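Local atomic coordinates of carbon monoxide dehydrogenase (Thermococcus sp. AM4, PDB entry 6T7J), a protein that probably catalyses the reversible oxidation of carbon monoxide to carbon dioxide, passing the electrons along iron-sulfur clusters. Residues Trp36-Glu41 with Cys343-Ile348. Numbering follows the deposited sequence.
Sequences WHRLLE and CIMPAI. With MSK (Broken Fe4S4 cluster), chain F.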
# COMPACT_ATOMS: atom_id res chain seq x y z
N TRP A 36 -6.30 -23.52 14.13
CA TRP A 36 -7.68 -23.99 14.13
C TRP A 36 -8.43 -23.56 15.39
O TRP A 36 -9.58 -23.11 15.31
CB TRP A 36 -7.70 -25.52 13.99
CG TRP A 36 -7.24 -26.03 12.65
CD1 TRP A 36 -7.99 -26.13 11.51
CD2 TRP A 36 -5.93 -26.51 12.32
NE1 TRP A 36 -7.22 -26.65 10.49
CE2 TRP A 36 -5.96 -26.89 10.96
CE3 TRP A 36 -4.74 -26.66 13.03
CZ2 TRP A 36 -4.84 -27.41 10.30
CZ3 TRP A 36 -3.63 -27.17 12.38
CH2 TRP A 36 -3.69 -27.54 11.03
N HIS A 37 -7.79 -23.68 16.56
CA HIS A 37 -8.43 -23.26 17.80
C HIS A 37 -8.75 -21.77 17.78
O HIS A 37 -9.83 -21.36 18.21
CB HIS A 37 -7.53 -23.60 18.99
CG HIS A 37 -7.14 -25.04 19.08
ND1 HIS A 37 -5.96 -25.53 18.57
CD2 HIS A 37 -7.79 -26.11 19.62
CE1 HIS A 37 -5.89 -26.83 18.78
NE2 HIS A 37 -6.99 -27.21 19.42
N ARG A 38 -7.82 -20.95 17.28
CA ARG A 38 -8.06 -19.52 17.26
C ARG A 38 -9.09 -19.14 16.20
O ARG A 38 -9.88 -18.20 16.41
CB ARG A 38 -6.74 -18.78 17.03
CG ARG A 38 -5.74 -18.99 18.17
CD ARG A 38 -4.51 -18.13 18.02
NE ARG A 38 -3.74 -18.48 16.83
CZ ARG A 38 -2.76 -19.38 16.81
NH1 ARG A 38 -2.41 -20.01 17.92
NH2 ARG A 38 -2.12 -19.64 15.68
N LEU A 39 -9.13 -19.87 15.08
CA LEU A 39 -10.23 -19.70 14.14
C LEU A 39 -11.57 -19.97 14.81
O LEU A 39 -12.53 -19.21 14.62
CB LEU A 39 -10.05 -20.62 12.93
CG LEU A 39 -11.27 -20.71 12.01
CD1 LEU A 39 -11.51 -19.38 11.31
CD2 LEU A 39 -11.12 -21.85 11.00
N LEU A 40 -11.65 -21.05 15.59
CA LEU A 40 -12.88 -21.33 16.34
C LEU A 40 -13.19 -20.20 17.32
O LEU A 40 -14.36 -19.84 17.51
CB LEU A 40 -12.75 -22.66 17.08
CG LEU A 40 -12.76 -23.93 16.22
CD1 LEU A 40 -12.66 -25.17 17.10
CD2 LEU A 40 -14.01 -23.97 15.36
N GLU A 41 -12.16 -19.63 17.95
CA GLU A 41 -12.38 -18.52 18.87
C GLU A 41 -12.88 -17.27 18.14
O GLU A 41 -13.55 -16.43 18.76
CB GLU A 41 -11.09 -18.20 19.62
CG GLU A 41 -10.67 -19.26 20.62
CD GLU A 41 -9.78 -18.71 21.72
OE1 GLU A 41 -9.79 -17.48 21.93
OE2 GLU A 41 -9.08 -19.51 22.38
N CYS A 343 4.23 -15.16 5.67
CA CYS A 343 3.50 -16.34 6.16
C CYS A 343 4.19 -17.01 7.34
O CYS A 343 4.02 -18.21 7.57
CB CYS A 343 3.25 -17.35 5.03
SG CYS A 343 2.42 -16.67 3.57
N ILE A 344 4.98 -16.25 8.09
CA ILE A 344 5.53 -16.71 9.36
C ILE A 344 4.51 -16.34 10.43
O ILE A 344 4.42 -15.19 10.85
CB ILE A 344 6.90 -16.09 9.66
CG1 ILE A 344 7.81 -16.18 8.44
CG2 ILE A 344 7.52 -16.77 10.87
CD1 ILE A 344 8.11 -17.59 7.99
N MET A 345 3.73 -17.33 10.87
CA MET A 345 2.77 -17.10 11.94
C MET A 345 3.48 -16.57 13.17
O MET A 345 4.42 -17.21 13.66
CB MET A 345 2.04 -18.40 12.30
CG MET A 345 1.05 -18.89 11.27
SD MET A 345 0.11 -20.29 11.91
CE MET A 345 -0.73 -20.86 10.42
N PRO A 346 3.10 -15.40 13.70
CA PRO A 346 3.67 -14.97 14.99
C PRO A 346 3.46 -16.00 16.08
O PRO A 346 4.32 -16.14 16.97
CB PRO A 346 2.92 -13.66 15.28
CG PRO A 346 2.46 -13.17 13.93
CD PRO A 346 2.17 -14.41 13.13
N ALA A 347 2.37 -16.75 16.01
CA ALA A 347 2.06 -17.75 17.03
C ALA A 347 3.17 -18.79 17.18
O ALA A 347 3.30 -19.40 18.25
CB ALA A 347 0.74 -18.45 16.69
N ILE A 348 3.97 -19.01 16.13
CA ILE A 348 5.04 -20.00 16.23
C ILE A 348 6.01 -19.65 17.35
O ILE A 348 6.70 -20.54 17.86
CB ILE A 348 5.80 -20.18 14.90
CG1 ILE A 348 6.73 -19.00 14.63
CG2 ILE A 348 4.83 -20.41 13.75
CD1 ILE A 348 7.71 -19.24 13.51
S1 MSK F . 3.93 -19.89 1.55
S3 MSK F . 1.62 -17.67 0.20
S4 MSK F . 0.60 -19.90 2.60
S5 MSK F . 1.70 -20.81 -0.54
FE1 MSK F . 4.71 -18.86 -0.30
FE2 MSK F . 1.99 -21.18 1.52
FE3 MSK F . 0.20 -19.35 0.53
FE4 MSK F . 2.21 -18.54 2.16
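R38 lays one face of its guanidinium over the methyl group of A347, with NH2 3.3 Å and CZ 3.6 Å from A347 CB. The contact belongs to the Rossmann-like part of the carbon monoxide dehydrogenase fold: strand 336-339 of a parallel six-stranded sheet runs into the loop that carries the cluster ligand C343, and helix 347-352 follows, while R38 extends from helix 35-42, near the N terminus. It illustrates how a buried arginine can use its flat face for apolar packing and its N-H groups for polar partners. A bend at chi3 (-64°) sets the plane of the outstretched guanidinium so that a face, not the edge, meets the methyl. M345 SD lies near the guanidinium plane, at its edge, though the 4.4 Å from R38 NH2 makes this a loose approach. No hydrogen bond joins the two segments; the N-H groups of R38 find their partners beyond them. R38 NH2 forms a salt bridge with E326 of helix 325-330 and a hydrogen bond to the carbonyl of V76 of the second subunit, pairing that would be expected to offset the buried charge while also linking the two subunits. G78 of that subunit packs against both R38 and A347. Q325, the neighbour of E326, bonds to the backbone of C343 and M345, holding the loop at both residues. I348 N bonds back to M345 O (3.1 Å), three residues earlier, closing a turn through P346 and A347. At the other end of the segment, C343 SG binds one iron, FE4, of the nickel-free, broken cluster at 2.4 Å.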